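Cellulase (Soil metagenome, PDB 5I2U) probably hydrolyses the beta-1,4-glucosidic bonds of cellulose, as a halotolerant enzyme of glycoside hydrolase family 5 built on a TIM barrel. Local coordinates at residues Arg69-Asn74 / Gln109-Val114; Ala75-Ala80 / Ile119-Tyr124; Val87-Met92 / Val282-Ser287; His64-Arg69 / Leu94-Asn99. One frame throughout, in Å; residues are numbered along the deposited sequence. Where two conformers were deposited one is given.

Four contacts sample the interior, the helical layer and the loops of one TIM barrel. Contact 3 is the innermost and wholly buried: next-but-one strands 87-93 and 281-286 meet on the inner side of the barrel, through valines, a salt-bridged arginine and a tryptophan. Contacts 1 and 2 lie further out and are only partly buried; both join helix 73-81 to helix 104-120 or the turn that ends it, mainly by apolar packing with polar groups on the outer side. Contact 4 sits on loops following strands 57-61 and 87-93, where a side-chain amide, backbone carbonyls and waters do the work. Y71 ties contact 1 to contact 3 by bonding A91, and H64 of contact 4 touches both C110 and A91.

Contact 1: residues Arg69-Asn74 / Gln109-Val114; sequences RFYNKN and QCITPV
Y71 and P113 meet where the 69-74 turn passes helix 104-120, CG of P113 lying 3.8 Å from O of Y71, and most of what passes between them and their neighbours is apolar. The Y71 ring lies beside the helix and meets it along one flank: CD2 of Y71 comes to 3.6 Å from CG2 of V114, the two side chains crossing obliquely, while CD2 of Y71 also rests 3.8 Å from CB of C110. The carbonyl O of C110 approaches the ring at its edge, near the ring plane, and lies 3.4 Å from CB of Y71. With CG beside the backbone N (chi1 -78°), the ring runs inward past the helix, and its OH bonds G62 O and the A91 N of a barrel strand. P113 sits at a kink in the helix, and its carbonyl O is 3.6 Å from CG of K73, whose extended chain runs crosswise over the proline.

A sulfur-aromatic contact adds to this: SG of C110 stands 5.3 Å from the centroid of the Y71 ring, oblique to its normal.

Polar bonds fix the turn itself. N72 ND2 donates to R69 O at 2.8 Å, in the carbonyl plane, while N72 OD1 accepts from A75 N and, weakly, from N74 N. On the outer side K73 NZ makes salt bridges to E116 and E120 on the facing helix.

Y71 centres an inverse gamma turn and N72 is the N-cap of helix 73-81. The contact packs two successive outer helices of a (beta/alpha)8 barrel side by side, at the start of the first.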
# COMPACT_ATOMS: atom_id res chain seq x y z
N ARG A 69 -1.08 -9.61 -15.55
CA ARG A 69 0.09 -10.42 -15.92
C ARG A 69 1.22 -10.34 -14.89
O ARG A 69 1.97 -11.31 -14.70
CB ARG A 69 0.56 -10.09 -17.36
CG ARG A 69 1.39 -8.84 -17.57
CD ARG A 69 1.49 -8.50 -19.06
NE ARG A 69 2.41 -7.39 -19.32
CZ ARG A 69 3.73 -7.49 -19.56
NH1 ARG A 69 4.35 -8.67 -19.56
NH2 ARG A 69 4.44 -6.39 -19.79
N PHE A 70 1.32 -9.22 -14.17
CA PHE A 70 2.35 -9.08 -13.13
C PHE A 70 2.02 -9.74 -11.79
O PHE A 70 2.87 -9.77 -10.90
CB PHE A 70 2.67 -7.59 -12.92
CG PHE A 70 3.15 -6.90 -14.17
CD1 PHE A 70 4.37 -7.25 -14.73
CD2 PHE A 70 2.37 -5.94 -14.79
CE1 PHE A 70 4.81 -6.64 -15.90
CE2 PHE A 70 2.80 -5.33 -15.95
CZ PHE A 70 4.02 -5.67 -16.51
N TYR A 71 0.80 -10.24 -11.63
CA TYR A 71 0.41 -10.92 -10.39
C TYR A 71 0.84 -12.38 -10.51
O TYR A 71 0.04 -13.27 -10.80
CB TYR A 71 -1.10 -10.79 -10.15
CG TYR A 71 -1.50 -9.44 -9.60
CD1 TYR A 71 -1.43 -8.28 -10.39
CD2 TYR A 71 -1.95 -9.31 -8.29
CE1 TYR A 71 -1.78 -7.04 -9.87
CE2 TYR A 71 -2.30 -8.08 -7.78
CZ TYR A 71 -2.21 -6.95 -8.56
OH TYR A 71 -2.59 -5.75 -8.00
N ASN A 72 2.12 -12.60 -10.28
CA ASN A 72 2.71 -13.92 -10.30
C ASN A 72 3.92 -13.99 -9.36
O ASN A 72 4.44 -12.96 -8.93
CB ASN A 72 3.11 -14.28 -11.73
CG ASN A 72 4.24 -13.42 -12.26
OD1 ASN A 72 5.39 -13.65 -11.94
ND2 ASN A 72 3.92 -12.43 -13.10
N LYS A 73 4.37 -15.20 -9.06
CA LYS A 73 5.39 -15.40 -8.05
C LYS A 73 6.75 -14.83 -8.42
O LYS A 73 7.48 -14.33 -7.55
CB LYS A 73 5.51 -16.87 -7.68
CG LYS A 73 4.22 -17.42 -7.08
CD LYS A 73 4.44 -18.65 -6.21
CE LYS A 73 3.14 -19.03 -5.53
NZ LYS A 73 3.32 -20.22 -4.64
N ASN A 74 7.07 -14.86 -9.71
CA ASN A 74 8.38 -14.45 -10.19
C ASN A 74 8.56 -12.94 -10.16
O ASN A 74 9.61 -12.43 -9.75
CB ASN A 74 8.63 -15.02 -11.58
CG ASN A 74 8.68 -16.55 -11.60
OD1 ASN A 74 8.97 -17.20 -10.59
ND2 ASN A 74 8.41 -17.13 -12.76
N GLN A 109 -7.45 -15.51 -8.03
CA GLN A 109 -6.36 -16.05 -8.86
C GLN A 109 -5.13 -15.12 -8.95
O GLN A 109 -4.01 -15.60 -9.05
CB GLN A 109 -6.86 -16.38 -10.28
CG GLN A 109 -7.68 -17.68 -10.37
CD GLN A 109 -8.49 -17.83 -11.65
OE1 GLN A 109 -9.58 -18.37 -11.63
NE2 GLN A 109 -7.96 -17.34 -12.77
N CYS A 110 -5.35 -13.81 -8.90
CA CYS A 110 -4.24 -12.84 -8.99
C CYS A 110 -3.50 -12.62 -7.66
O CYS A 110 -2.28 -12.71 -7.61
CB CYS A 110 -4.76 -11.50 -9.54
SG CYS A 110 -5.23 -11.56 -11.29
N ILE A 111 -4.24 -12.33 -6.60
CA ILE A 111 -3.64 -11.98 -5.30
C ILE A 111 -2.93 -13.15 -4.58
O ILE A 111 -1.99 -12.94 -3.83
CB ILE A 111 -4.65 -11.29 -4.36
CG1 ILE A 111 -5.75 -12.24 -3.88
CG2 ILE A 111 -5.25 -10.07 -5.04
CD1 ILE A 111 -6.50 -11.74 -2.66
N THR A 112 -3.41 -14.37 -4.80
CA THR A 112 -2.93 -15.55 -4.10
C THR A 112 -1.44 -15.84 -4.35
O THR A 112 -0.70 -16.01 -3.39
CB THR A 112 -3.84 -16.76 -4.41
OG1 THR A 112 -5.16 -16.45 -3.94
CG2 THR A 112 -3.35 -18.06 -3.74
N PRO A 113 -1.00 -15.88 -5.62
CA PRO A 113 0.45 -16.05 -5.84
C PRO A 113 1.31 -14.89 -5.32
O PRO A 113 2.43 -15.12 -4.89
CB PRO A 113 0.57 -16.17 -7.37
CG PRO A 113 -0.73 -15.69 -7.93
CD PRO A 113 -1.75 -15.97 -6.88
N VAL A 114 0.78 -13.67 -5.32
CA VAL A 114 1.51 -12.53 -4.77
C VAL A 114 1.69 -12.67 -3.25
O VAL A 114 2.79 -12.43 -2.72
CB VAL A 114 0.82 -11.20 -5.14
CG1 VAL A 114 1.52 -9.99 -4.50
CG2 VAL A 114 0.80 -11.04 -6.66

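Contact 2: residues Ala75-Ala80 / Ile119-Tyr124; sequences AVQWLA and IENGIY
N121 ND2 donates to S117 O, in the last turn of helix 104-120, and this bond holds the N121 amide against Q77. The amide comes across the Q77 chain at about a right angle: OD1 of N121 lies 3.4 Å from CG of Q77, and ND2 of N121 is 3.6 Å from CB of Q77. No hydrogen bond joins the two amides, whose planes are 33° apart; the extended Q77 chain, its CG opposite the backbone N (chi1 178°), carries NE2 past N121 to D81.

Below this polar pair the packing is apolar. CG1 of V76 meets CD1 of I123 at 4.2 Å, and CB of A80 lies at the same distance, 4.2 Å, from CG2 of I123, so the isoleucine spans one turn of helix 73-81, with V88 of the barrel wall beneath it.

A valine in place of N121 would probably leave S117 O without its side-chain donor and open a gap over the Q77 methylenes.

Beyond N121 the chain turns through G122, at positive phi. G122 N bonds I119 O at 3.2 Å and I123 N bonds A118 O: a Schellman motif, which ends helix 104-120 and sends the chain into the next barrel strand.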
# COMPACT_ATOMS: atom_id res chain seq x y z
N ALA A 75 7.52 -12.21 -10.56
CA ALA A 75 7.52 -10.75 -10.45
C ALA A 75 7.77 -10.31 -9.01
O ALA A 75 8.59 -9.43 -8.78
CB ALA A 75 6.21 -10.17 -10.94
N VAL A 76 7.11 -10.98 -8.06
CA VAL A 76 7.28 -10.64 -6.65
C VAL A 76 8.70 -10.96 -6.16
O VAL A 76 9.32 -10.12 -5.52
CB VAL A 76 6.23 -11.33 -5.75
CG1 VAL A 76 6.44 -10.96 -4.30
CG2 VAL A 76 4.83 -10.92 -6.13
N GLN A 77 9.23 -12.14 -6.47
CA GLN A 77 10.61 -12.48 -6.13
C GLN A 77 11.58 -11.50 -6.76
O GLN A 77 12.54 -11.10 -6.11
CB GLN A 77 10.99 -13.90 -6.57
CG GLN A 77 12.45 -14.25 -6.26
CD GLN A 77 12.84 -15.65 -6.65
OE1 GLN A 77 12.05 -16.41 -7.22
NE2 GLN A 77 14.09 -16.01 -6.37
N TRP A 78 11.36 -11.14 -8.02
CA TRP A 78 12.21 -10.15 -8.67
C TRP A 78 12.16 -8.77 -7.96
O TRP A 78 13.18 -8.11 -7.81
CB TRP A 78 11.89 -10.02 -10.17
CG TRP A 78 12.86 -9.08 -10.90
CD1 TRP A 78 12.60 -7.79 -11.31
CD2 TRP A 78 14.22 -9.35 -11.26
NE1 TRP A 78 13.71 -7.26 -11.92
CE2 TRP A 78 14.72 -8.19 -11.91
CE3 TRP A 78 15.06 -10.46 -11.12
CZ2 TRP A 78 16.03 -8.11 -12.40
CZ3 TRP A 78 16.37 -10.38 -11.62
CH2 TRP A 78 16.84 -9.21 -12.25
N LEU A 79 10.98 -8.33 -7.54
CA LEU A 79 10.86 -7.08 -6.78
C LEU A 79 11.62 -7.15 -5.46
O LEU A 79 12.20 -6.16 -5.02
CB LEU A 79 9.40 -6.71 -6.51
CG LEU A 79 8.62 -6.27 -7.77
CD1 LEU A 79 7.13 -6.33 -7.50
CD2 LEU A 79 9.04 -4.87 -8.22
N ALA A 80 11.57 -8.31 -4.82
CA ALA A 80 12.27 -8.54 -3.57
C ALA A 80 13.79 -8.53 -3.79
O ALA A 80 14.51 -7.80 -3.10
CB ALA A 80 11.84 -9.86 -2.93
N ILE A 119 5.32 -14.48 1.27
CA ILE A 119 5.65 -15.44 2.33
C ILE A 119 6.95 -16.17 1.96
O ILE A 119 7.91 -16.17 2.73
CB ILE A 119 4.49 -16.43 2.64
CG1 ILE A 119 3.35 -15.69 3.36
CG2 ILE A 119 4.96 -17.60 3.50
CD1 ILE A 119 2.02 -16.40 3.32
N GLU A 120 6.96 -16.75 0.76
CA GLU A 120 8.11 -17.53 0.28
C GLU A 120 9.43 -16.76 0.29
O GLU A 120 10.46 -17.31 0.67
CB GLU A 120 7.84 -18.05 -1.13
CG GLU A 120 6.80 -19.17 -1.17
CD GLU A 120 6.31 -19.46 -2.58
OE1 GLU A 120 7.07 -19.22 -3.56
OE2 GLU A 120 5.17 -19.94 -2.69
N ASN A 121 9.38 -15.49 -0.12
CA ASN A 121 10.59 -14.66 -0.23
C ASN A 121 10.88 -13.77 0.97
O ASN A 121 11.75 -12.93 0.90
CB ASN A 121 10.54 -13.85 -1.53
CG ASN A 121 10.60 -14.73 -2.76
OD1 ASN A 121 11.65 -15.28 -3.09
ND2 ASN A 121 9.46 -14.88 -3.46
N GLY A 122 10.13 -13.95 2.06
CA GLY A 122 10.43 -13.27 3.32
C GLY A 122 10.16 -11.76 3.35
O GLY A 122 10.88 -11.02 4.02
N ILE A 123 9.12 -11.31 2.65
CA ILE A 123 8.75 -9.89 2.67
C ILE A 123 7.28 -9.68 3.07
O ILE A 123 6.48 -10.61 3.04
CB ILE A 123 9.05 -9.17 1.33
CG1 ILE A 123 8.27 -9.80 0.17
CG2 ILE A 123 10.55 -9.21 1.02
CD1 ILE A 123 8.06 -8.85 -1.00
N TYR A 124 6.97 -8.43 3.45
CA TYR A 124 5.64 -8.06 3.88
C TYR A 124 4.78 -7.81 2.65
O TYR A 124 5.29 -7.46 1.57
CB TYR A 124 5.66 -6.83 4.81
CG TYR A 124 6.35 -7.12 6.13
CD1 TYR A 124 5.64 -7.65 7.22
CD2 TYR A 124 7.72 -6.91 6.29
CE1 TYR A 124 6.27 -7.95 8.41
CE2 TYR A 124 8.36 -7.20 7.48
CZ TYR A 124 7.63 -7.73 8.54
OH TYR A 124 8.26 -8.03 9.72

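Contact 3: residues Val87-Met92 / Val282-Ser287; sequences VVRAAM and VAWSVS
V87 and V282 meet on the inner side of a (beta/alpha)8 barrel. Strands 87-93 and 281-286 are not neighbours in the sheet; strand 57-61 lies between them. The axes of segments 87-92 and 282-286 approach to 8.0 Å, with their N-to-C directions 42° apart, and they meet through side chains alone.

The apolar pairs lie toward the start of the strands. CG1 of V87 is 3.9 Å from CG2 of V282, the two side chains set nearly perpendicular. The other V282 branch, CG1, which stands opposite its own backbone N (chi1 -165°), rests 4.0 Å from CB of R89.

The charged group comes next. R89 is extended from CG to NE and crosses the barrel interior, where its guanidinium is gripped by acids: NE by E159, NH1 by E250 and NH2 by D128, with S60 OG and N162 OD1 adding hydrogen bonds. Partners on all three nitrogens are likely to fix its rotation.

The aromatic contact grows out of that network. Guanidinium and W284 ring are turned 67° apart, so this is no flat stack. The indole also meets the rings of H130 and W63, and the nearest atoms of a bound glycerol, probably from the crystallisation liquor, and of the W284 side chain are about 3 Å apart. The cis peptide between W284 and S285 is consistent with family 5 enzymes, where the equivalent tryptophan commonly lines the substrate cleft.

At the rim of the indole, NH1 of R89 lies 3.5 Å from CE3 of W284, obliquely to the ring, and that CE3 is at the guanidinium edge, near its plane; CB of A91 sits at the ring edge, 3.9 Å from CZ3 of W284.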
# COMPACT_ATOMS: atom_id res chain seq x y z
N VAL A 87 8.35 -4.52 1.08
CA VAL A 87 6.91 -4.67 1.03
C VAL A 87 6.44 -4.71 -0.43
O VAL A 87 7.04 -4.10 -1.30
CB VAL A 87 6.20 -3.55 1.85
CG1 VAL A 87 6.35 -2.19 1.20
CG2 VAL A 87 4.72 -3.89 2.05
N VAL A 88 5.36 -5.46 -0.67
CA VAL A 88 4.68 -5.50 -1.97
C VAL A 88 3.19 -5.34 -1.74
O VAL A 88 2.64 -5.89 -0.80
CB VAL A 88 4.98 -6.78 -2.76
CG1 VAL A 88 6.42 -6.73 -3.20
CG2 VAL A 88 4.73 -8.04 -1.94
N ARG A 89 2.54 -4.54 -2.57
CA ARG A 89 1.11 -4.27 -2.39
C ARG A 89 0.35 -4.89 -3.53
O ARG A 89 0.73 -4.73 -4.70
CB ARG A 89 0.88 -2.76 -2.29
CG ARG A 89 -0.56 -2.29 -2.12
CD ARG A 89 -0.51 -0.79 -1.86
NE ARG A 89 -1.78 -0.07 -1.68
CZ ARG A 89 -2.37 0.74 -2.57
NH1 ARG A 89 -1.88 0.92 -3.80
NH2 ARG A 89 -3.49 1.37 -2.23
N ALA A 90 -0.69 -5.64 -3.17
CA ALA A 90 -1.58 -6.29 -4.11
C ALA A 90 -2.86 -5.46 -4.21
O ALA A 90 -3.66 -5.44 -3.27
CB ALA A 90 -1.89 -7.72 -3.65
N ALA A 91 -3.04 -4.80 -5.35
CA ALA A 91 -4.15 -3.89 -5.53
C ALA A 91 -5.33 -4.62 -6.16
O ALA A 91 -5.46 -4.68 -7.38
CB ALA A 91 -3.73 -2.69 -6.37
N MET A 92 -6.20 -5.16 -5.30
CA MET A 92 -7.38 -5.87 -5.76
C MET A 92 -8.48 -4.87 -6.10
O MET A 92 -9.19 -4.38 -5.23
CB MET A 92 -7.86 -6.89 -4.73
CG MET A 92 -8.88 -7.86 -5.31
SD MET A 92 -9.58 -8.95 -4.06
CE MET A 92 -10.68 -7.82 -3.20
N VAL A 282 5.16 3.01 -0.30
CA VAL A 282 4.97 2.08 -1.41
C VAL A 282 4.72 2.88 -2.68
O VAL A 282 3.75 3.66 -2.77
CB VAL A 282 3.79 1.13 -1.14
CG1 VAL A 282 3.80 -0.06 -2.09
CG2 VAL A 282 3.82 0.62 0.31
N ALA A 283 5.59 2.69 -3.67
CA ALA A 283 5.49 3.43 -4.94
C ALA A 283 4.55 2.73 -5.94
O ALA A 283 4.57 1.50 -6.05
CB ALA A 283 6.87 3.61 -5.54
N TRP A 284 3.77 3.53 -6.68
CA TRP A 284 2.76 3.08 -7.68
C TRP A 284 3.15 3.50 -9.11
O TRP A 284 3.51 4.67 -9.30
CB TRP A 284 1.44 3.73 -7.32
CG TRP A 284 0.27 3.51 -8.25
CD1 TRP A 284 -0.03 4.20 -9.39
CD2 TRP A 284 -0.76 2.53 -8.10
NE1 TRP A 284 -1.17 3.71 -9.97
CE2 TRP A 284 -1.65 2.69 -9.19
CE3 TRP A 284 -1.01 1.52 -7.16
CZ2 TRP A 284 -2.79 1.88 -9.36
CZ3 TRP A 284 -2.15 0.73 -7.32
CH2 TRP A 284 -3.03 0.92 -8.41
N SER A 285 3.08 2.65 -10.15
CA SER A 285 2.65 1.25 -10.12
C SER A 285 3.51 0.41 -11.03
O SER A 285 4.01 0.88 -12.09
CB SER A 285 1.19 1.09 -10.58
OG SER A 285 0.94 1.64 -11.86
N VAL A 286 3.62 -0.87 -10.65
CA VAL A 286 4.31 -1.88 -11.46
C VAL A 286 3.31 -2.33 -12.51
O VAL A 286 2.53 -3.26 -12.30
CB VAL A 286 4.78 -3.08 -10.62
CG1 VAL A 286 5.50 -4.08 -11.50
CG2 VAL A 286 5.69 -2.63 -9.48
N SER A 287 3.33 -1.62 -13.62
CA SER A 287 2.36 -1.75 -14.70
C SER A 287 2.98 -1.14 -15.97
O SER A 287 4.03 -0.50 -15.89
CB SER A 287 1.05 -1.02 -14.32
OG SER A 287 1.25 0.37 -14.03

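Contact 4: residues His64-Arg69 / Leu94-Asn99; sequences HNLWPR and LEIEDN
N65 ND2 spends both of its hydrogens on backbone carbonyls of the 94-99 loop. It donates to E95 O at 2.8 Å (N-H...O 149°) and to E97 O at 3.1 Å, where the bond is straighter (166°) although the donor stands well above the carbonyl plane of E97. Both acceptors lie close to the plane of the N65 amide, so the pair fixes its rotation. The first torsion, 48°, tucks CG between the backbone N and carbonyl carbon of N65 and aims the amide at the loop. A leucine in its place would probably leave E95 O and E97 O without this donor and loosen the tie between the loops.

Water extends the grip. One molecule donates to N65 O and, at 2.7 Å, to E97 O; a second donates to N65 O and, at 3.0 Å, to D98 OD2, while OD1 of the same aspartate bonds N103.

The loop also stiffens itself: N99 ND2 donates to I96 O at 2.9 Å, across a type II beta turn from I96 to N99 with D98 at positive phi.

Packing is lighter. CD2 of L66 meets CG2 of I96 at 3.9 Å, one side chain lying athwart the other. H64 turns its ring end toward the turn, and its buried NE2 has no polar partner, D98 O being 4.0 Å from it.

These are the loops after strands 57-61 and 87-93, two successive beta-alpha loops at the C-terminal end of a TIM barrel, the end where family 5 enzymes form their substrate cleft.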
# COMPACT_ATOMS: atom_id res chain seq x y z
N HIS A 64 -5.36 -5.11 -10.28
CA HIS A 64 -5.21 -6.48 -10.84
C HIS A 64 -6.04 -6.66 -12.12
O HIS A 64 -5.62 -7.37 -13.02
CB HIS A 64 -5.59 -7.57 -9.81
CG HIS A 64 -7.05 -7.91 -9.80
ND1 HIS A 64 -7.97 -7.18 -9.10
CD2 HIS A 64 -7.74 -8.87 -10.45
CE1 HIS A 64 -9.18 -7.68 -9.30
NE2 HIS A 64 -9.07 -8.71 -10.12
N ASN A 65 -7.21 -6.04 -12.17
CA ASN A 65 -8.09 -6.14 -13.34
C ASN A 65 -7.59 -5.40 -14.60
O ASN A 65 -8.14 -5.61 -15.69
CB ASN A 65 -9.56 -5.80 -13.00
CG ASN A 65 -9.73 -4.51 -12.20
OD1 ASN A 65 -8.92 -4.19 -11.35
ND2 ASN A 65 -10.83 -3.80 -12.44
N LEU A 66 -6.53 -4.58 -14.46
CA LEU A 66 -5.88 -3.90 -15.57
C LEU A 66 -4.54 -4.50 -15.98
O LEU A 66 -4.25 -4.59 -17.16
CB LEU A 66 -5.70 -2.43 -15.24
CG LEU A 66 -6.98 -1.66 -14.97
CD1 LEU A 66 -6.69 -0.18 -14.93
CD2 LEU A 66 -8.04 -1.95 -16.03
N TRP A 67 -3.73 -4.89 -15.00
CA TRP A 67 -2.40 -5.44 -15.27
C TRP A 67 -2.22 -6.76 -14.52
O TRP A 67 -1.29 -6.90 -13.73
CB TRP A 67 -1.32 -4.42 -14.90
CG TRP A 67 -1.57 -3.13 -15.60
CD1 TRP A 67 -1.40 -2.88 -16.93
CD2 TRP A 67 -2.12 -1.95 -15.04
NE1 TRP A 67 -1.76 -1.60 -17.22
CE2 TRP A 67 -2.20 -1.00 -16.07
CE3 TRP A 67 -2.52 -1.59 -13.76
CZ2 TRP A 67 -2.67 0.31 -15.86
CZ3 TRP A 67 -2.97 -0.29 -13.54
CH2 TRP A 67 -3.06 0.63 -14.59
N PRO A 68 -3.10 -7.74 -14.81
CA PRO A 68 -3.02 -9.04 -14.14
C PRO A 68 -1.77 -9.86 -14.44
O PRO A 68 -1.43 -10.73 -13.63
CB PRO A 68 -4.23 -9.79 -14.68
CG PRO A 68 -4.43 -9.22 -16.05
CD PRO A 68 -4.16 -7.74 -15.84
N ARG A 69 -1.08 -9.61 -15.55
CA ARG A 69 0.09 -10.42 -15.92
C ARG A 69 1.22 -10.34 -14.89
O ARG A 69 1.97 -11.31 -14.70
CB ARG A 69 0.56 -10.09 -17.36
CG ARG A 69 1.39 -8.84 -17.57
CD ARG A 69 1.49 -8.50 -19.06
NE ARG A 69 2.41 -7.39 -19.32
CZ ARG A 69 3.73 -7.49 -19.56
NH1 ARG A 69 4.35 -8.67 -19.56
NH2 ARG A 69 4.44 -6.39 -19.79
N LEU A 94 -11.72 -3.05 -7.05
CA LEU A 94 -13.16 -3.12 -6.82
C LEU A 94 -13.96 -2.24 -7.78
O LEU A 94 -15.16 -2.11 -7.63
CB LEU A 94 -13.48 -2.77 -5.36
CG LEU A 94 -13.51 -3.88 -4.30
CD1 LEU A 94 -14.77 -4.74 -4.30
CD2 LEU A 94 -12.24 -4.73 -4.39
N GLU A 95 -13.27 -1.60 -8.74
CA GLU A 95 -13.87 -0.70 -9.72
C GLU A 95 -13.29 -1.08 -11.06
O GLU A 95 -12.30 -1.81 -11.12
CB GLU A 95 -13.54 0.80 -9.45
CG GLU A 95 -13.41 1.20 -7.99
CD GLU A 95 -14.71 1.23 -7.21
OE1 GLU A 95 -15.74 0.73 -7.68
OE2 GLU A 95 -14.70 1.80 -6.10
N ILE A 96 -13.90 -0.57 -12.14
CA ILE A 96 -13.48 -0.85 -13.51
C ILE A 96 -13.87 -2.30 -13.85
O ILE A 96 -14.08 -3.12 -12.95
CB ILE A 96 -11.96 -0.55 -13.77
CG1 ILE A 96 -11.58 0.86 -13.28
CG2 ILE A 96 -11.60 -0.70 -15.24
CD1 ILE A 96 -10.09 1.10 -13.12
N GLU A 97 -14.04 -2.57 -15.14
CA GLU A 97 -14.47 -3.87 -15.66
C GLU A 97 -13.62 -5.00 -15.09
O GLU A 97 -12.41 -4.85 -14.91
CB GLU A 97 -14.36 -3.89 -17.20
CG GLU A 97 -15.46 -3.13 -17.96
CD GLU A 97 -15.22 -1.63 -18.10
OE1 GLU A 97 -14.49 -1.03 -17.28
OE2 GLU A 97 -15.78 -1.02 -19.03
N ASP A 98 -14.26 -6.13 -14.80
CA ASP A 98 -13.60 -7.36 -14.33
C ASP A 98 -13.04 -7.31 -12.88
O ASP A 98 -12.19 -8.11 -12.49
CB ASP A 98 -12.52 -7.79 -15.34
CG ASP A 98 -12.45 -9.28 -15.55
OD1 ASP A 98 -13.46 -9.98 -15.28
OD2 ASP A 98 -11.36 -9.76 -15.96
N ASN A 99 -13.57 -6.39 -12.08
CA ASN A 99 -13.22 -6.23 -10.66
C ASN A 99 -13.71 -7.38 -9.78
O ASN A 99 -14.37 -8.30 -10.26
CB ASN A 99 -13.80 -4.91 -10.15
CG ASN A 99 -15.32 -4.92 -10.13
OD1 ASN A 99 -15.93 -5.62 -9.33
ND2 ASN A 99 -15.93 -4.15 -11.02
O HOH W 1 -10.57 -4.36 -16.80
O HOH W 2 -9.06 -8.15 -16.91